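Local coordinates for MmeI (Methylophilus methylotrophus, PDB 5HR4), which acts as a type IIL restriction-modification enzyme and probably methylates adenine in DNA on its exocyclic amino group, using S-adenosyl-L-methionine, at residues Y181-F195 / I257-F271. Sequence-based numbering, arbitrary orientation.
Sequences YEGHALELYLVRLLF and INGKLFEEPLPPAQF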
ATOM      1  N   TYR A 181      10.839  27.258  15.331  1.00 39.86           N
ATOM      2  CA  TYR A 181      10.916  26.236  16.373  1.00 27.87           C
ATOM      3  C   TYR A 181      10.782  24.891  15.680  1.00 32.54           C
ATOM      4  O   TYR A 181       9.694  24.333  15.531  1.00 39.67           O
ATOM      5  CB  TYR A 181       9.856  26.444  17.432  1.00 31.89           C
ATOM      6  CG  TYR A 181      10.208  25.737  18.716  1.00 34.22           C
ATOM      7  CD1 TYR A 181      10.937  26.390  19.699  1.00 27.08           C
ATOM      8  CD2 TYR A 181       9.822  24.414  18.940  1.00 29.18           C
ATOM      9  CE1 TYR A 181      11.278  25.765  20.861  1.00 29.39           C
ATOM     10  CE2 TYR A 181      10.158  23.772  20.112  1.00 31.13           C
ATOM     11  CZ  TYR A 181      10.890  24.456  21.073  1.00 32.19           C
ATOM     12  OH  TYR A 181      11.238  23.847  22.256  1.00 31.48           O
ATOM     13  N   GLU A 182      11.919  24.371  15.253  1.00 32.93           N
ATOM     14  CA  GLU A 182      12.028  23.336  14.244  1.00 31.07           C
ATOM     15  C   GLU A 182      12.680  22.115  14.862  1.00 24.20           C
ATOM     16  O   GLU A 182      13.257  22.179  15.941  1.00 28.87           O
ATOM     17  CB  GLU A 182      12.870  23.840  13.056  1.00 27.77           C
ATOM     18  N   GLY A 183      12.617  21.002  14.150  1.00 25.21           N
ATOM     19  CA  GLY A 183      13.459  19.892  14.535  1.00 21.99           C
ATOM     20  C   GLY A 183      13.007  19.160  15.796  1.00 34.77           C
ATOM     21  O   GLY A 183      11.821  19.119  16.164  1.00 33.77           O
ATOM     22  N   HIS A 184      14.004  18.570  16.460  1.00 34.41           N
ATOM     23  CA  HIS A 184      13.788  17.702  17.611  1.00 30.71           C
ATOM     24  C   HIS A 184      12.995  18.401  18.708  1.00 31.73           C
ATOM     25  O   HIS A 184      12.069  17.816  19.281  1.00 33.47           O
ATOM     26  CB  HIS A 184      15.139  17.224  18.149  1.00 29.96           C
ATOM     27  CG  HIS A 184      15.028  16.351  19.357  1.00 34.72           C
ATOM     28  ND1 HIS A 184      14.469  15.093  19.312  1.00 31.29           N
ATOM     29  CD2 HIS A 184      15.390  16.561  20.646  1.00 33.93           C
ATOM     30  CE1 HIS A 184      14.505  14.557  20.521  1.00 33.88           C
ATOM     31  NE2 HIS A 184      15.055  15.428  21.350  1.00 28.71           N
ATOM     32  N   ALA A 185      13.352  19.642  19.044  1.00 29.95           N
ATOM     33  CA  ALA A 185      12.552  20.344  20.046  1.00 31.47           C
ATOM     34  C   ALA A 185      11.091  20.387  19.623  1.00 31.00           C
ATOM     35  O   ALA A 185      10.196  20.049  20.407  1.00 31.29           O
ATOM     36  CB  ALA A 185      13.080  21.756  20.290  1.00 23.62           C
ATOM     37  N   LEU A 186      10.831  20.746  18.364  1.00 27.66           N
ATOM     38  CA  LEU A 186       9.449  20.864  17.908  1.00 30.12           C
ATOM     39  C   LEU A 186       8.678  19.557  18.121  1.00 31.46           C
ATOM     40  O   LEU A 186       7.632  19.544  18.776  1.00 26.39           O
ATOM     41  CB  LEU A 186       9.422  21.294  16.441  1.00 28.98           C
ATOM     42  CG  LEU A 186       8.025  21.378  15.833  1.00 30.89           C
ATOM     43  CD1 LEU A 186       7.213  22.489  16.481  1.00 32.35           C
ATOM     44  CD2 LEU A 186       8.114  21.563  14.338  1.00 33.70           C
ATOM     45  N   GLU A 187       9.217  18.441  17.612  1.00 29.18           N
ATOM     46  CA  GLU A 187       8.536  17.156  17.699  1.00 27.10           C
ATOM     47  C   GLU A 187       8.223  16.781  19.140  1.00 35.42           C
ATOM     48  O   GLU A 187       7.123  16.296  19.439  1.00 36.49           O
ATOM     49  CB  GLU A 187       9.382  16.058  17.056  1.00 30.56           C
ATOM     50  CG  GLU A 187      10.128  16.431  15.785  1.00 29.66           C
ATOM     51  CD  GLU A 187       9.236  16.966  14.666  1.00 36.19           C
ATOM     52  OE1 GLU A 187       9.786  17.429  13.630  1.00 41.20           O
ATOM     53  OE2 GLU A 187       7.992  16.939  14.821  1.00 35.09           O
ATOM     54  N   LEU A 188       9.183  16.974  20.049  1.00 33.94           N
ATOM     55  CA  LEU A 188       8.954  16.584  21.434  1.00 27.38           C
ATOM     56  C   LEU A 188       8.141  17.627  22.190  1.00 31.88           C
ATOM     57  O   LEU A 188       7.377  17.267  23.097  1.00 33.71           O
ATOM     58  CB  LEU A 188      10.287  16.318  22.122  1.00 32.43           C
ATOM     59  CG  LEU A 188      10.447  16.068  23.629  1.00 29.21           C
ATOM     60  CD1 LEU A 188       9.488  15.031  24.172  1.00 35.44           C
ATOM     61  CD2 LEU A 188      11.858  15.614  23.855  1.00 33.26           C
ATOM     62  N   TYR A 189       8.275  18.909  21.842  1.00 30.38           N
ATOM     63  CA  TYR A 189       7.387  19.915  22.420  1.00 28.93           C
ATOM     64  C   TYR A 189       5.935  19.524  22.200  1.00 33.46           C
ATOM     65  O   TYR A 189       5.123  19.529  23.132  1.00 36.92           O
ATOM     66  CB  TYR A 189       7.666  21.279  21.796  1.00 32.14           C
ATOM     67  CG  TYR A 189       7.228  22.477  22.616  1.00 32.26           C
ATOM     68  CD1 TYR A 189       5.934  22.966  22.527  1.00 29.57           C
ATOM     69  CD2 TYR A 189       8.127  23.144  23.447  1.00 24.64           C
ATOM     70  CE1 TYR A 189       5.527  24.067  23.260  1.00 28.89           C
ATOM     71  CE2 TYR A 189       7.730  24.238  24.186  1.00 26.22           C
ATOM     72  CZ  TYR A 189       6.428  24.701  24.097  1.00 29.70           C
ATOM     73  OH  TYR A 189       6.029  25.811  24.832  1.00 28.31           O
ATOM     74  N   LEU A 190       5.603  19.125  20.972  1.00 33.31           N
ATOM     75  CA  LEU A 190       4.205  18.934  20.607  1.00 30.44           C
ATOM     76  C   LEU A 190       3.652  17.663  21.239  1.00 33.91           C
ATOM     77  O   LEU A 190       2.577  17.663  21.854  1.00 32.56           O
ATOM     78  CB  LEU A 190       4.082  18.889  19.087  1.00 30.74           C
ATOM     79  CG  LEU A 190       2.677  19.182  18.562  1.00 43.90           C
ATOM     80  CD1 LEU A 190       2.424  20.696  18.447  1.00 39.38           C
ATOM     81  CD2 LEU A 190       2.449  18.469  17.242  1.00 45.45           C
ATOM     82  N   VAL A 191       4.399  16.572  21.121  1.00 33.70           N
ATOM     83  CA  VAL A 191       4.028  15.329  21.779  1.00 29.42           C
ATOM     84  C   VAL A 191       3.913  15.509  23.301  1.00 30.88           C
ATOM     85  O   VAL A 191       3.070  14.877  23.944  1.00 35.02           O
ATOM     86  CB  VAL A 191       5.052  14.255  21.365  1.00 36.17           C
ATOM     87  CG1 VAL A 191       5.848  13.733  22.560  1.00 31.33           C
ATOM     88  CG2 VAL A 191       4.387  13.142  20.544  1.00 32.27           C
ATOM     89  N   ARG A 192       4.715  16.389  23.901  1.00 30.62           N
ATOM     90  CA  ARG A 192       4.478  16.734  25.301  1.00 30.79           C
ATOM     91  C   ARG A 192       3.119  17.409  25.491  1.00 33.69           C
ATOM     92  O   ARG A 192       2.337  17.005  26.362  1.00 32.75           O
ATOM     93  CB  ARG A 192       5.600  17.620  25.831  1.00 33.61           C
ATOM     94  CG  ARG A 192       6.876  16.856  26.168  1.00 33.72           C
ATOM     95  CD  ARG A 192       8.049  17.817  26.292  1.00 30.18           C
ATOM     96  NE  ARG A 192       9.245  17.152  26.786  1.00 29.94           N
ATOM     97  CZ  ARG A 192      10.217  17.773  27.447  1.00 29.93           C
ATOM     98  NH1 ARG A 192      10.120  19.073  27.695  1.00 27.30           N
ATOM     99  NH2 ARG A 192      11.271  17.090  27.880  1.00 29.30           N
ATOM    100  N   LEU A 193       2.822  18.447  24.698  1.00 32.30           N
ATOM    101  CA  LEU A 193       1.499  19.070  24.761  1.00 29.76           C
ATOM    102  C   LEU A 193       0.391  18.042  24.606  1.00 33.05           C
ATOM    103  O   LEU A 193      -0.655  18.127  25.263  1.00 33.51           O
ATOM    104  CB  LEU A 193       1.362  20.127  23.675  1.00 29.90           C
ATOM    105  CG  LEU A 193       2.366  21.249  23.844  1.00 32.83           C
ATOM    106  CD1 LEU A 193       2.405  22.031  22.544  1.00 36.20           C
ATOM    107  CD2 LEU A 193       1.935  22.122  24.989  1.00 28.10           C
ATOM    108  N   LEU A 194       0.589  17.077  23.713  1.00 33.27           N
ATOM    109  CA  LEU A 194      -0.431  16.066  23.504  1.00 31.85           C
ATOM    110  C   LEU A 194      -0.704  15.314  24.793  1.00 32.35           C
ATOM    111  O   LEU A 194      -1.863  15.068  25.153  1.00 32.89           O
ATOM    112  CB  LEU A 194       0.022  15.112  22.412  1.00 28.55           C
ATOM    113  CG  LEU A 194      -0.981  14.032  22.066  1.00 29.57           C
ATOM    114  CD1 LEU A 194      -2.271  14.671  21.576  1.00 28.87           C
ATOM    115  CD2 LEU A 194      -0.359  13.134  21.016  1.00 29.71           C
ATOM    116  N   PHE A 195       0.355  14.952  25.508  1.00 34.15           N
ATOM    117  CA  PHE A 195       0.170  14.272  26.783  1.00 32.76           C
ATOM    118  C   PHE A 195      -0.571  15.166  27.761  1.00 29.40           C
ATOM    119  O   PHE A 195      -1.449  14.706  28.492  1.00 34.15           O
ATOM    120  CB  PHE A 195       1.518  13.842  27.349  1.00 30.23           C
ATOM    121  CG  PHE A 195       1.440  13.290  28.738  1.00 30.06           C
ATOM    122  CD1 PHE A 195       1.440  14.133  29.834  1.00 26.46           C
ATOM    123  CD2 PHE A 195       1.385  11.927  28.947  1.00 28.95           C
ATOM    124  CE1 PHE A 195       1.367  13.639  31.100  1.00 32.02           C
ATOM    125  CE2 PHE A 195       1.318  11.417  30.222  1.00 33.30           C
ATOM    126  CZ  PHE A 195       1.309  12.274  31.306  1.00 34.49           C
ATOM    127  N   ILE A 257       5.739  13.316  36.527  1.00 26.14           N
ATOM    128  CA  ILE A 257       5.474  12.386  35.428  1.00 28.72           C
ATOM    129  C   ILE A 257       6.742  11.634  34.991  1.00 31.65           C
ATOM    130  O   ILE A 257       6.726  10.407  34.839  1.00 31.96           O
ATOM    131  CB  ILE A 257       4.822  13.120  34.234  1.00 32.09           C
ATOM    132  CG1 ILE A 257       3.557  13.840  34.690  1.00 30.66           C
ATOM    133  CG2 ILE A 257       4.471  12.145  33.133  1.00 29.50           C
ATOM    134  CD1 ILE A 257       2.379  12.884  34.832  1.00 31.10           C
ATOM    135  N   ASN A 258       7.822  12.361  34.714  1.00 27.44           N
ATOM    136  CA  ASN A 258       9.179  11.827  34.452  1.00 27.01           C
ATOM    137  C   ASN A 258       9.164  11.006  33.173  1.00 30.85           C
ATOM    138  O   ASN A 258       8.557  11.415  32.171  1.00 31.42           O
ATOM    139  CB  ASN A 258       9.680  11.056  35.607  1.00 32.62           C
ATOM    140  CG  ASN A 258      11.149  10.667  35.466  1.00 55.39           C
ATOM    141  OD1 ASN A 258      11.610   9.774  36.188  1.00 77.15           O
ATOM    142  ND2 ASN A 258      11.901  11.344  34.549  1.00 59.45           N
ATOM    143  N   GLY A 259       9.842   9.856  33.160  1.00 32.94           N
ATOM    144  CA  GLY A 259       9.891   9.093  31.928  1.00 38.53           C
ATOM    145  C   GLY A 259      10.726   9.779  30.864  1.00 34.42           C
ATOM    146  O   GLY A 259      10.915  10.995  30.934  1.00 32.01           O
ATOM    147  N   LYS A 260      11.222   9.025  29.869  1.00 38.87           N
ATOM    148  CA  LYS A 260      11.910   9.601  28.706  1.00 36.44           C
ATOM    149  C   LYS A 260      11.173  10.794  28.094  1.00 33.44           C
ATOM    150  O   LYS A 260      11.767  11.566  27.336  1.00 38.96           O
ATOM    151  CB  LYS A 260      12.097   8.508  27.645  1.00 39.95           C
ATOM    152  CG  LYS A 260      13.130   8.812  26.560  1.00 53.17           C
ATOM    153  CD  LYS A 260      13.037   7.773  25.446  1.00 62.51           C
ATOM    154  CE  LYS A 260      13.757   8.244  24.190  1.00 78.86           C
ATOM    155  NZ  LYS A 260      13.552   7.326  23.033  1.00 75.48           N
ATOM    156  N   LEU A 261       9.897  10.966  28.409  1.00 36.59           N
ATOM    157  CA  LEU A 261       9.098  12.017  27.795  1.00 33.20           C
ATOM    158  C   LEU A 261       9.414  13.383  28.362  1.00 27.77           C
ATOM    159  O   LEU A 261       9.271  14.371  27.644  1.00 32.96           O
ATOM    160  CB  LEU A 261       7.602  11.715  27.962  1.00 34.38           C
ATOM    161  CG  LEU A 261       6.535  12.758  27.586  1.00 37.20           C
ATOM    162  CD1 LEU A 261       6.626  13.160  26.125  1.00 31.39           C
ATOM    163  CD2 LEU A 261       5.136  12.243  27.899  1.00 31.74           C
ATOM    164  N   PHE A 262       9.854  13.489  29.617  1.00 27.43           N
ATOM    165  CA  PHE A 262      10.024  14.813  30.216  1.00 29.68           C
ATOM    166  C   PHE A 262      11.455  15.109  30.670  1.00 33.43           C
ATOM    167  O   PHE A 262      11.699  16.153  31.310  1.00 26.88           O
ATOM    168  CB  PHE A 262       9.028  14.992  31.368  1.00 28.28           C
ATOM    169  CG  PHE A 262       7.643  15.300  30.892  1.00 31.72           C
ATOM    170  CD1 PHE A 262       7.315  16.583  30.482  1.00 28.48           C
ATOM    171  CD2 PHE A 262       6.685  14.297  30.783  1.00 31.50           C
ATOM    172  CE1 PHE A 262       6.034  16.877  29.997  1.00 34.24           C
ATOM    173  CE2 PHE A 262       5.408  14.582  30.296  1.00 33.20           C
ATOM    174  CZ  PHE A 262       5.084  15.878  29.898  1.00 31.02           C
ATOM    175  N   GLU A 263      12.413  14.244  30.318  1.00 30.89           N
ATOM    176  CA  GLU A 263      13.738  14.345  30.905  1.00 29.02           C
ATOM    177  C   GLU A 263      14.569  15.440  30.264  1.00 35.04           C
ATOM    178  O   GLU A 263      15.420  16.033  30.936  1.00 41.02           O
ATOM    179  CB  GLU A 263      14.453  13.003  30.800  1.00 30.87           C
ATOM    180  CG  GLU A 263      14.961  12.629  29.439  1.00 41.42           C
ATOM    181  CD  GLU A 263      15.692  11.295  29.494  1.00 54.84           C
ATOM    182  OE1 GLU A 263      15.881  10.795  30.629  1.00 55.53           O
ATOM    183  OE2 GLU A 263      16.065  10.744  28.428  1.00 59.33           O
ATOM    184  N   GLU A 264      14.328  15.747  28.975  1.00 30.91           N
ATOM    185  CA  GLU A 264      15.224  16.660  28.287  1.00 27.82           C
ATOM    186  C   GLU A 264      14.742  18.096  28.428  1.00 30.42           C
ATOM    187  O   GLU A 264      13.592  18.391  28.101  1.00 33.39           O
ATOM    188  CB  GLU A 264      15.335  16.312  26.818  1.00 29.04           C
ATOM    189  CG  GLU A 264      16.263  17.238  26.078  1.00 32.85           C
ATOM    190  CD  GLU A 264      16.300  16.973  24.588  1.00 38.87           C
ATOM    191  OE1 GLU A 264      15.504  16.126  24.125  1.00 41.50           O
ATOM    192  OE2 GLU A 264      17.123  17.613  23.881  1.00 42.55           O
ATOM    193  N   PRO A 265      15.584  19.013  28.894  1.00 40.35           N
ATOM    194  CA  PRO A 265      15.215  20.431  28.836  1.00 39.43           C
ATOM    195  C   PRO A 265      15.149  20.891  27.383  1.00 34.14           C
ATOM    196  O   PRO A 265      15.914  20.432  26.530  1.00 36.01           O
ATOM    197  CB  PRO A 265      16.350  21.120  29.609  1.00 31.48           C
ATOM    198  CG  PRO A 265      17.534  20.261  29.307  1.00 29.51           C
ATOM    199  CD  PRO A 265      16.988  18.836  29.321  1.00 34.77           C
ATOM    200  N   LEU A 266      14.217  21.794  27.104  1.00 30.56           N
ATOM    201  CA  LEU A 266      13.957  22.222  25.744  1.00 33.09           C
ATOM    202  C   LEU A 266      14.043  23.734  25.684  1.00 32.20           C
ATOM    203  O   LEU A 266      13.623  24.412  26.635  1.00 30.99           O
ATOM    204  CB  LEU A 266      12.562  21.790  25.262  1.00 28.20           C
ATOM    205  CG  LEU A 266      12.388  20.364  24.773  1.00 29.61           C
ATOM    206  CD1 LEU A 266      10.930  20.121  24.392  1.00 32.12           C
ATOM    207  CD2 LEU A 266      13.324  20.061  23.601  1.00 26.29           C
ATOM    208  N   PRO A 267      14.554  24.290  24.587  1.00 31.32           N
ATOM    209  CA  PRO A 267      14.502  25.734  24.407  1.00 30.08           C
ATOM    210  C   PRO A 267      13.069  26.211  24.518  1.00 29.78           C
ATOM    211  O   PRO A 267      12.143  25.490  24.113  1.00 31.86           O
ATOM    212  CB  PRO A 267      15.053  25.941  22.986  1.00 27.82           C
ATOM    213  CG  PRO A 267      14.921  24.625  22.317  1.00 26.98           C
ATOM    214  CD  PRO A 267      15.061  23.595  23.391  1.00 29.04           C
ATOM    215  N   PRO A 268      12.842  27.385  25.102  1.00 31.15           N
ATOM    216  CA  PRO A 268      11.480  27.932  25.151  1.00 27.32           C
ATOM    217  C   PRO A 268      11.045  28.446  23.787  1.00 31.35           C
ATOM    218  O   PRO A 268      11.850  28.957  23.002  1.00 40.69           O
ATOM    219  CB  PRO A 268      11.590  29.071  26.167  1.00 27.87           C
ATOM    220  CG  PRO A 268      13.038  29.530  26.033  1.00 32.48           C
ATOM    221  CD  PRO A 268      13.852  28.317  25.642  1.00 28.94           C
ATOM    222  N   ALA A 269       9.757  28.289  23.503  1.00 33.08           N
ATOM    223  CA  ALA A 269       9.169  28.687  22.232  1.00 31.83           C
ATOM    224  C   ALA A 269       8.638  30.115  22.359  1.00 37.50           C
ATOM    225  O   ALA A 269       9.042  30.863  23.256  1.00 34.87           O
ATOM    226  CB  ALA A 269       8.057  27.705  21.831  1.00 31.77           C
ATOM    227  N   GLN A 270       7.727  30.502  21.463  1.00 37.83           N
ATOM    228  CA  GLN A 270       7.080  31.805  21.535  1.00 34.55           C
ATOM    229  C   GLN A 270       5.714  31.708  20.879  1.00 37.27           C
ATOM    230  O   GLN A 270       5.581  31.125  19.800  1.00 32.71           O
ATOM    231  CB  GLN A 270       7.920  32.901  20.869  1.00 32.63           C
ATOM    232  CG  GLN A 270       7.313  34.294  20.999  1.00 34.93           C
ATOM    233  CD  GLN A 270       7.227  34.792  22.441  1.00 42.78           C
ATOM    234  OE1 GLN A 270       7.175  34.013  23.391  1.00 52.96           O
ATOM    235  NE2 GLN A 270       7.219  36.106  22.605  1.00 48.31           N
ATOM    236  N   PHE A 271       4.707  32.262  21.544  1.00 39.26           N
ATOM    237  CA  PHE A 271       3.325  32.176  21.108  1.00 40.66           C
ATOM    238  C   PHE A 271       2.792  33.581  20.835  1.00 41.23           C
ATOM    239  O   PHE A 271       3.366  34.583  21.267  1.00 41.99           O
ATOM    240  CB  PHE A 271       2.442  31.466  22.163  1.00 36.85           C
ATOM    241  CG  PHE A 271       2.655  29.970  22.261  1.00 35.86           C
ATOM    242  CD1 PHE A 271       3.670  29.444  23.042  1.00 35.90           C
ATOM    243  CD2 PHE A 271       1.797  29.086  21.621  1.00 43.81           C
ATOM    244  CE1 PHE A 271       3.853  28.062  23.148  1.00 33.59           C
ATOM    245  CE2 PHE A 271       1.975  27.697  21.724  1.00 37.47           C
ATOM    246  CZ  PHE A 271       3.009  27.194  22.483  1.00 33.39           C
TER
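With CG set anti to its carbonyl carbon (chi1 -78°) and the chain extended from there to NE, R192 runs past L261 and delivers its guanidinium to two backbone carbonyls. NE donates to L261 O at 2.9 Å, nearly along the C=O axis, while NH2 reaches E264 O at 2.7 Å; both oxygens sit near the guanidinium edge, tilted about 26° from its plane. L266 CD1 lies over one face and F262 CD1 over the other, so the flat group is held between two apolar side chains as it ties the backbone from L261 to E264 to the helix. Cut back to alanine, this position would probably leave L261 O and E264 O without the guanidinium donor and open a gap between F262 and L266.

L261 is a knob in a hole formed by L188, V191, R192 and F195. Next to it, the edge of the F262 ring points at the face of F195 in an offset edge-to-face pair, planes at 74°. H184 NE2 donates in its ring plane to the syn lone pair of E264 OE1 (2.9 Å), and its ND1 bonds E416 on helix 416-440. Y181 OH donates to P267 O at 2.6 Å, with A269 CB over its ring face in a CH-pi contact. L266 CD2 packs on A185 CB at 3.7 Å.

The extended run 264-271 passes across the N-terminal part of helix 183-200. Helix 225-235 adds F233, which makes a cation-pi contact with R192 and an edge-to-face pair with Y189; helix 163-178 packs against L186 and L190.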